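Local coordinates for heme-binding protein A (Haemophilus parasuis 29755, PDB 3TPA) that probably binds glutathione as a periplasmic solute-binding protein of the family 5 type, despite being named for heme, at residues A[24-28]-A[29-33]; A[154-157]-A[158-161]; A[498-501]-A[502-506]. The protein carries 1 engineered substitution. All coordinates share one frame; numbering follows the deposited sequence.

Contact 1: residues A[24-28]-A[29-33]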
loop_
_atom_site.group_PDB
_atom_site.type_symbol
_atom_site.label_atom_id
_atom_site.label_comp_id
_atom_site.label_asym_id
_atom_site.label_seq_id
_atom_site.Cartn_x
_atom_site.Cartn_y
_atom_site.Cartn_z
ATOM N N ALA A 24 -12.682 -8.605 2.246
ATOM C CA ALA A 24 -12.066 -9.803 1.672
ATOM C C ALA A 24 -12.046 -9.766 0.136
ATOM O O ALA A 24 -11.141 -10.318 -0.500
ATOM C CB ALA A 24 -12.787 -11.071 2.160
ATOM N N ILE A 25 -13.043 -9.120 -0.459
ATOM C CA ILE A 25 -13.212 -9.173 -1.921
ATOM C C ILE A 25 -13.043 -7.835 -2.632
ATOM O O ILE A 25 -13.565 -7.634 -3.721
ATOM C CB ILE A 25 -14.576 -9.784 -2.327
ATOM C CG1 ILE A 25 -15.726 -8.962 -1.748
ATOM C CG2 ILE A 25 -14.684 -11.223 -1.839
ATOM C CD1 ILE A 25 -17.103 -9.365 -2.265
ATOM N N THR A 26 -12.293 -6.938 -2.014
ATOM C CA THR A 26 -12.130 -5.592 -2.523
ATOM C C THR A 26 -10.865 -5.471 -3.340
ATOM O O THR A 26 -9.826 -6.014 -2.975
ATOM C CB THR A 26 -12.055 -4.593 -1.378
ATOM O OG1 THR A 26 -13.332 -4.514 -0.744
ATOM C CG2 THR A 26 -11.655 -3.216 -1.891
ATOM N N ASN A 27 -10.975 -4.740 -4.444
ATOM C CA ASN A 27 -9.888 -4.523 -5.384
ATOM C C ASN A 27 -9.331 -3.135 -5.165
ATOM O O ASN A 27 -8.119 -2.925 -5.146
ATOM C CB ASN A 27 -10.441 -4.621 -6.807
ATOM C CG ASN A 27 -9.386 -4.376 -7.872
ATOM O OD1 ASN A 27 -8.294 -3.880 -7.591
ATOM N ND2 ASN A 27 -9.719 -4.713 -9.112
ATOM N N ASP A 28 -10.256 -2.196 -5.009
ATOM C CA ASP A 28 -9.966 -0.784 -4.842
ATOM C C ASP A 28 -9.725 -0.442 -3.377
ATOM O O ASP A 28 -10.662 -0.394 -2.593
ATOM C CB ASP A 28 -11.160 0.017 -5.375
ATOM C CG ASP A 28 -10.968 1.506 -5.240
ATOM O OD1 ASP A 28 -10.136 2.058 -5.989
ATOM O OD2 ASP A 28 -11.650 2.122 -4.394
ATOM N N ALA A 29 -8.471 -0.194 -3.006
ATOM C CA ALA A 29 -8.133 0.045 -1.599
ATOM C C ALA A 29 -8.991 1.151 -0.947
ATOM O O ALA A 29 -9.177 1.186 0.266
ATOM C CB ALA A 29 -6.623 0.332 -1.435
ATOM N N ASN A 30 -9.525 2.044 -1.754
ATOM C CA ASN A 30 -10.397 3.083 -1.214
ATOM C C ASN A 30 -11.700 2.587 -0.553
ATOM O O ASN A 30 -12.214 3.262 0.326
ATOM C CB ASN A 30 -10.667 4.173 -2.256
ATOM C CG ASN A 30 -9.443 5.047 -2.513
ATOM O OD1 ASN A 30 -8.723 4.855 -3.492
ATOM N ND2 ASN A 30 -9.198 6.004 -1.620
ATOM N N ASP A 31 -12.215 1.417 -0.961
ATOM C CA ASP A 31 -13.402 0.790 -0.336
ATOM C C ASP A 31 -13.177 0.404 1.124
ATOM O O ASP A 31 -14.108 0.279 1.895
ATOM C CB ASP A 31 -13.798 -0.507 -1.069
ATOM C CG ASP A 31 -14.489 -0.260 -2.401
ATOM O OD1 ASP A 31 -14.888 0.886 -2.664
ATOM O OD2 ASP A 31 -14.651 -1.223 -3.179
ATOM N N PHE A 32 -11.926 0.145 1.467
ATOM C CA PHE A 32 -11.544 -0.259 2.817
ATOM C C PHE A 32 -11.947 0.787 3.848
ATOM O O PHE A 32 -12.339 0.460 4.959
ATOM C CB PHE A 32 -10.038 -0.498 2.886
ATOM C CG PHE A 32 -9.574 -1.752 2.190
ATOM C CD1 PHE A 32 -10.364 -2.886 2.150
ATOM C CD2 PHE A 32 -8.315 -1.801 1.601
ATOM C CE1 PHE A 32 -9.907 -4.068 1.513
ATOM C CE2 PHE A 32 -7.852 -2.980 0.968
ATOM C CZ PHE A 32 -8.653 -4.100 0.918
ATOM N N ASN A 33 -11.870 2.057 3.470
ATOM C CA ASN A 33 -12.202 3.136 4.383
ATOM C C ASN A 33 -13.664 3.065 4.846
ATOM O O ASN A 33 -14.006 3.507 5.945
ATOM C CB ASN A 33 -11.931 4.490 3.711
ATOM C CG ASN A 33 -10.460 4.784 3.599
ATOM O OD1 ASN A 33 -9.691 4.416 4.479
ATOM N ND2 ASN A 33 -10.051 5.443 2.514
HETATM O O HOH W 1 -14.640 -2.965 1.276
HETATM O O HOH W 2 -12.960 -2.883 -4.688
HETATM O O HOH W 3 -13.701 3.655 -3.472
#

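Contact 2: residues A[154-157]-A[158-161]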
loop_
_atom_site.group_PDB
_atom_site.type_symbol
_atom_site.label_atom_id
_atom_site.label_comp_id
_atom_site.label_asym_id
_atom_site.label_seq_id
_atom_site.Cartn_x
_atom_site.Cartn_y
_atom_site.Cartn_z
ATOM N N ILE A 154 3.474 -11.366 9.609
ATOM C CA ILE A 154 2.799 -10.710 10.743
ATOM C C ILE A 154 2.137 -9.374 10.334
ATOM O O ILE A 154 1.021 -9.049 10.768
ATOM C CB ILE A 154 3.733 -10.531 11.985
ATOM C CG1 ILE A 154 2.894 -10.259 13.244
ATOM C CG2 ILE A 154 4.784 -9.416 11.778
ATOM C CD1 ILE A 154 1.800 -11.279 13.484
ATOM N N THR A 155 2.793 -8.607 9.472
ATOM C CA THR A 155 2.164 -7.376 8.980
ATOM C C THR A 155 1.055 -7.656 7.966
ATOM O O THR A 155 0.061 -6.942 7.915
ATOM C CB THR A 155 3.175 -6.344 8.438
ATOM O OG1 THR A 155 3.997 -6.951 7.454
ATOM C CG2 THR A 155 4.075 -5.836 9.556
ATOM N N THR A 156 1.199 -8.713 7.173
ATOM C CA THR A 156 0.110 -9.093 6.279
ATOM C C THR A 156 -1.190 -9.361 7.053
ATOM O O THR A 156 -2.277 -9.003 6.599
ATOM C CB THR A 156 0.498 -10.301 5.400
ATOM O OG1 THR A 156 1.634 -9.936 4.606
ATOM C CG2 THR A 156 -0.666 -10.711 4.478
ATOM N N VAL A 157 -1.066 -9.968 8.228
ATOM C CA VAL A 157 -2.214 -10.319 9.073
ATOM C C VAL A 157 -3.006 -9.089 9.542
ATOM O O VAL A 157 -4.194 -9.194 9.881
ATOM C CB VAL A 157 -1.757 -11.139 10.300
ATOM C CG1 VAL A 157 -2.884 -11.321 11.303
ATOM C CG2 VAL A 157 -1.229 -12.485 9.847
ATOM N N ALA A 158 -2.340 -7.935 9.555
ATOM C CA ALA A 158 -2.951 -6.666 9.961
ATOM C C ALA A 158 -3.618 -5.920 8.797
ATOM O O ALA A 158 -4.231 -4.862 8.979
ATOM C CB ALA A 158 -1.892 -5.767 10.617
ATOM N N MET A 159 -3.505 -6.475 7.596
ATOM C CA MET A 159 -4.069 -5.805 6.433
ATOM C C MET A 159 -5.576 -5.977 6.382
ATOM O O MET A 159 -6.128 -6.957 6.900
ATOM C CB MET A 159 -3.388 -6.312 5.148
ATOM C CG MET A 159 -1.902 -5.957 5.056
ATOM S SD MET A 159 -1.119 -6.644 3.572
ATOM C CE MET A 159 -2.056 -5.833 2.281
ATOM N N ASP A 160 -6.234 -5.007 5.764
ATOM C CA ASP A 160 -7.698 -4.938 5.703
ATOM C C ASP A 160 -8.404 -6.180 5.184
ATOM O O ASP A 160 -9.476 -6.534 5.696
ATOM C CB ASP A 160 -8.127 -3.729 4.884
ATOM C CG ASP A 160 -7.623 -2.447 5.469
ATOM O OD1 ASP A 160 -6.400 -2.239 5.453
ATOM O OD2 ASP A 160 -8.441 -1.654 5.951
ATOM N N PHE A 161 -7.825 -6.830 4.173
ATOM C CA PHE A 161 -8.443 -8.011 3.563
ATOM C C PHE A 161 -8.575 -9.189 4.540
ATOM O O PHE A 161 -9.362 -10.120 4.323
ATOM C CB PHE A 161 -7.677 -8.443 2.290
ATOM C CG PHE A 161 -6.385 -9.224 2.540
ATOM C CD1 PHE A 161 -6.332 -10.600 2.320
ATOM C CD2 PHE A 161 -5.219 -8.575 2.915
ATOM C CE1 PHE A 161 -5.162 -11.304 2.492
ATOM C CE2 PHE A 161 -4.024 -9.283 3.100
ATOM C CZ PHE A 161 -3.994 -10.644 2.889
#

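Contact 3: residues A[498-501]-A[502-506]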
loop_
_atom_site.group_PDB
_atom_site.type_symbol
_atom_site.label_atom_id
_atom_site.label_comp_id
_atom_site.label_asym_id
_atom_site.label_seq_id
_atom_site.Cartn_x
_atom_site.Cartn_y
_atom_site.Cartn_z
ATOM N N VAL A 498 -4.715 10.509 13.114
ATOM C CA VAL A 498 -3.325 10.211 12.789
ATOM C C VAL A 498 -3.255 9.664 11.369
ATOM O O VAL A 498 -3.974 8.734 11.021
ATOM C CB VAL A 498 -2.731 9.174 13.756
ATOM C CG1 VAL A 498 -1.289 8.844 13.374
ATOM C CG2 VAL A 498 -2.812 9.671 15.193
ATOM N N GLN A 499 -2.404 10.255 10.539
ATOM C CA GLN A 499 -2.319 9.822 9.156
ATOM C C GLN A 499 -1.735 8.421 9.137
ATOM O O GLN A 499 -0.801 8.121 9.868
ATOM C CB GLN A 499 -1.446 10.782 8.345
ATOM C CG GLN A 499 -2.008 11.137 6.999
ATOM C CD GLN A 499 -1.068 11.996 6.189
ATOM O OE1 GLN A 499 -0.196 12.664 6.731
ATOM N NE2 GLN A 499 -1.236 11.974 4.879
ATOM N N ASN A 500 -2.304 7.566 8.297
ATOM C CA ASN A 500 -1.919 6.167 8.198
ATOM C C ASN A 500 -0.949 6.008 7.021
ATOM O O ASN A 500 -1.229 6.476 5.928
ATOM C CB ASN A 500 -3.190 5.325 8.008
ATOM C CG ASN A 500 -2.909 3.850 7.761
ATOM O OD1 ASN A 500 -1.874 3.478 7.208
ATOM N ND2 ASN A 500 -3.848 3.002 8.159
ATOM N N PRO A 501 0.200 5.342 7.240
ATOM C CA PRO A 501 1.210 5.196 6.177
ATOM C C PRO A 501 0.638 4.579 4.894
ATOM O O PRO A 501 1.086 4.881 3.787
ATOM C CB PRO A 501 2.244 4.246 6.797
ATOM C CG PRO A 501 2.045 4.340 8.263
ATOM C CD PRO A 501 0.565 4.593 8.453
ATOM N N PHE A 502 -0.363 3.723 5.044
ATOM C CA PHE A 502 -0.971 3.047 3.890
ATOM C C PHE A 502 -2.014 3.902 3.184
ATOM O O PHE A 502 -2.490 3.548 2.110
ATOM C CB PHE A 502 -1.544 1.696 4.316
ATOM C CG PHE A 502 -0.518 0.804 4.947
ATOM C CD1 PHE A 502 0.414 0.150 4.161
ATOM C CD2 PHE A 502 -0.457 0.652 6.320
ATOM C CE1 PHE A 502 1.388 -0.671 4.731
ATOM C CE2 PHE A 502 0.503 -0.169 6.910
ATOM C CZ PHE A 502 1.445 -0.825 6.112
ATOM N N GLY A 503 -2.335 5.043 3.783
ATOM C CA GLY A 503 -3.261 6.004 3.195
ATOM C C GLY A 503 -4.692 5.914 3.709
ATOM O O GLY A 503 -5.536 6.745 3.357
ATOM N N TYR A 504 -4.991 4.925 4.548
ATOM C CA TYR A 504 -6.386 4.756 4.984
ATOM C C TYR A 504 -6.791 5.774 6.024
ATOM O O TYR A 504 -5.937 6.398 6.656
ATOM C CB TYR A 504 -6.630 3.332 5.492
ATOM C CG TYR A 504 -6.240 2.321 4.450
ATOM C CD1 TYR A 504 -6.865 2.309 3.207
ATOM C CD2 TYR A 504 -5.215 1.399 4.691
ATOM C CE1 TYR A 504 -6.491 1.397 2.231
ATOM C CE2 TYR A 504 -4.840 0.480 3.727
ATOM C CZ TYR A 504 -5.475 0.483 2.505
ATOM O OH TYR A 504 -5.085 -0.434 1.562
ATOM N N THR A 505 -8.099 5.927 6.222
ATOM C CA THR A 505 -8.620 6.890 7.196
ATOM C C THR A 505 -9.467 6.181 8.273
ATOM O O THR A 505 -10.601 5.771 8.017
ATOM C CB THR A 505 -9.513 7.949 6.513
ATOM O OG1 THR A 505 -10.548 7.281 5.787
ATOM C CG2 THR A 505 -8.717 8.817 5.526
ATOM N N ALA A 506 -8.921 6.048 9.472
ATOM C CA ALA A 506 -9.671 5.499 10.603
ATOM C C ALA A 506 -10.149 6.636 11.504
ATOM O O ALA A 506 -9.399 7.565 11.789
ATOM C CB ALA A 506 -8.815 4.498 11.402
HETATM O O HOH W 4 -6.197 6.910 9.971
HETATM O O HOH W 5 -6.745 8.318 12.756
HETATM O O HOH W 6 -4.287 8.479 6.506
#

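Contact 1: residues A[24-28]-A[29-33]
Asp28 and Asp31 meet through their backbones where an irregular loop tightens into a helical turn: Asp31 N donates to Asp28 O at 2.9 Å, and from Ala29 onward the chain takes helical angles. Phe32 N follows by donating to Ala29 O.

The side chains then illustrate how a short helical turn can hold the segment that leads into it. Thr26 faces the turn with its methyl group. With OG1 turned to the backbone N side (chi1 -69°), CG2 is left pointing away from that N and reaches Asp31 and Phe32. It touches Asp31 CB at 3.6 Å and sits over one face of the Phe32 ring, 4.3 Å from the centroid, as a CH-pi contact. Thr26 CB also approaches Phe32 CE1 at 3.6 Å, the two side chains running past each other in opposite directions. The hydroxyl takes another course: OG1 is hydrogen-bonded to Ser22 O and receives a proton from a water that reaches Asp31 O only weakly.

Asp31 holds a second water with OD2, and that water accepts from Asn27 N. A third donates to both acids, at 2.7 Å to Asp28 OD2 and 3.1 Å to Asp31 OD1. These two carboxylate oxygens are like charges 3.9 Å apart, and the shared water probably eases their repulsion. Asp31 has further weak backbone donors in Met19 N and Lys20 N.

Buried Asp31 is therefore met by two waters and, more weakly, by two backbone N-H groups, an environment that would be expected to favour the charged form, whereas the closeness of Asp28 could work slightly against it. Methyl on ring and water on carboxylate together join two unlike halves of the loop.

Contact 2: residues A[154-157]-A[158-161]
A type I beta turn from Thr156 to Met159 follows on from helix 153-156, and it steers the chain toward the short 3-10 segment that begins at Asp160. Two hydrogen bonds mark the change. Ala158 N donates to Thr155 O at 3.1 Å, and Met159 N donates to Thr156 O at 3.0 Å, the latter being the straighter with an N-H...O angle of 160°. Both have the i to i+3 spacing of a tight turn.

The side chains fold back along this corner. Met159 lies against the carbonyl that its own N-H grips: CG comes within 3.4 Å of Thr156 O, and SD reaches Thr156 CA at 3.9 Å. The chain is extended as far as the sulfur and then bends at chi3 (61°), turning CE aside. That sulfur also lies at the edge of the Phe161 ring, in its plane.

Phe161 arrives from the following turn of chain. Its CG stands between the backbone N and the carbonyl carbon (chi1 79°), an uncommon setting that sends the ring back to the helix end. There CZ meets Thr156 CG2 at 3.7 Å, with the methyl at the ring edge rather than over a face, and CE2 comes to 3.9 Å from Thr156 O. On another side Ala158 CB packs on Thr155 O and touches Val44, Phe46 and Val53 of the adjoining strands.

Thr156 O, in a buried residue, thus accepts Met159 N across the turn with the Met159 chain and the Phe161 edge close by. The turn's backbone bonds occupy Thr155 O and Thr156 O, while the Thr156 methyl, the Met159 thioether and the Phe161 edge pack apolar surface beside them.

Contact 3: residues A[498-501]-A[502-506]
Asn500 reaches its amide forward over the start of segment 502-506, and two aromatic residues there stand steeply to it, Tyr504 nearly perpendicular. The amide plane makes 74° with the ring of Phe502 and 87° with that of Tyr504. With CG anti to the backbone N (chi1 175°), OD1 reaches forward past Pro501 and accepts Phe502 N at 2.7 Å, which makes an Asx turn with proline at its centre. The same oxygen lies 3.3 Å from Phe502 CD2, meeting that ring obliquely. ND2 extends the other way to the edge of the Tyr504 ring, near its plane, at 4.1 Å from Tyr504 CD2.

Superimposed on the side-chain turn is its backbone counterpart, a type I beta turn closed by Gly503 N donating to Asn500 O at 2.8 Å. Asn500 therefore grips two successive N-H groups, one with each of its oxygens. Gly503 then takes a positive phi, a conformation readily open to glycine. Past it, the Tyr504 ring slides under Phe502 O, which stands 4.1 Å above the ring plane and over its centre.

Water carries the pairing on where the two arms draw apart. One molecule accepts from Asn500 N at 2.8 Å and donates to Tyr504 O at 2.7 Å; others lie between Val498 and Ala506.

The turn belongs to the loop between strands 494-495 and 511-512. Pro501 and Phe502 rest on strand 261-276, through Arg266 and Leu269 respectively, and the Phe502 ring also meets Phe46 of strand 44-46. Tyr504 points into the neighbourhood of helix 36-39, against Gln37, with Ala506 beside it on the same residue.

From the N terminus, contact 1 closes a helical turn in the loop between strand 9-14 and helix 36-39, contact 2 turns the chain at the end of helix 153-156, and contact 3 closes a bend late in the chain, before strand 511-512. They run in series, none nesting in or crossing another, yet they gather in space with centres 13 to 14 Å apart. Phe32 packs on Asp160, joining 29-33 to 158-161; Asn33 OD1 probably accepts Thr505 N, joining 29-33 to 502-506; and Tyr504 touches both Phe32 and Asp160. Three remote loops are thereby tied beside helix 36-39 and strand 44-46.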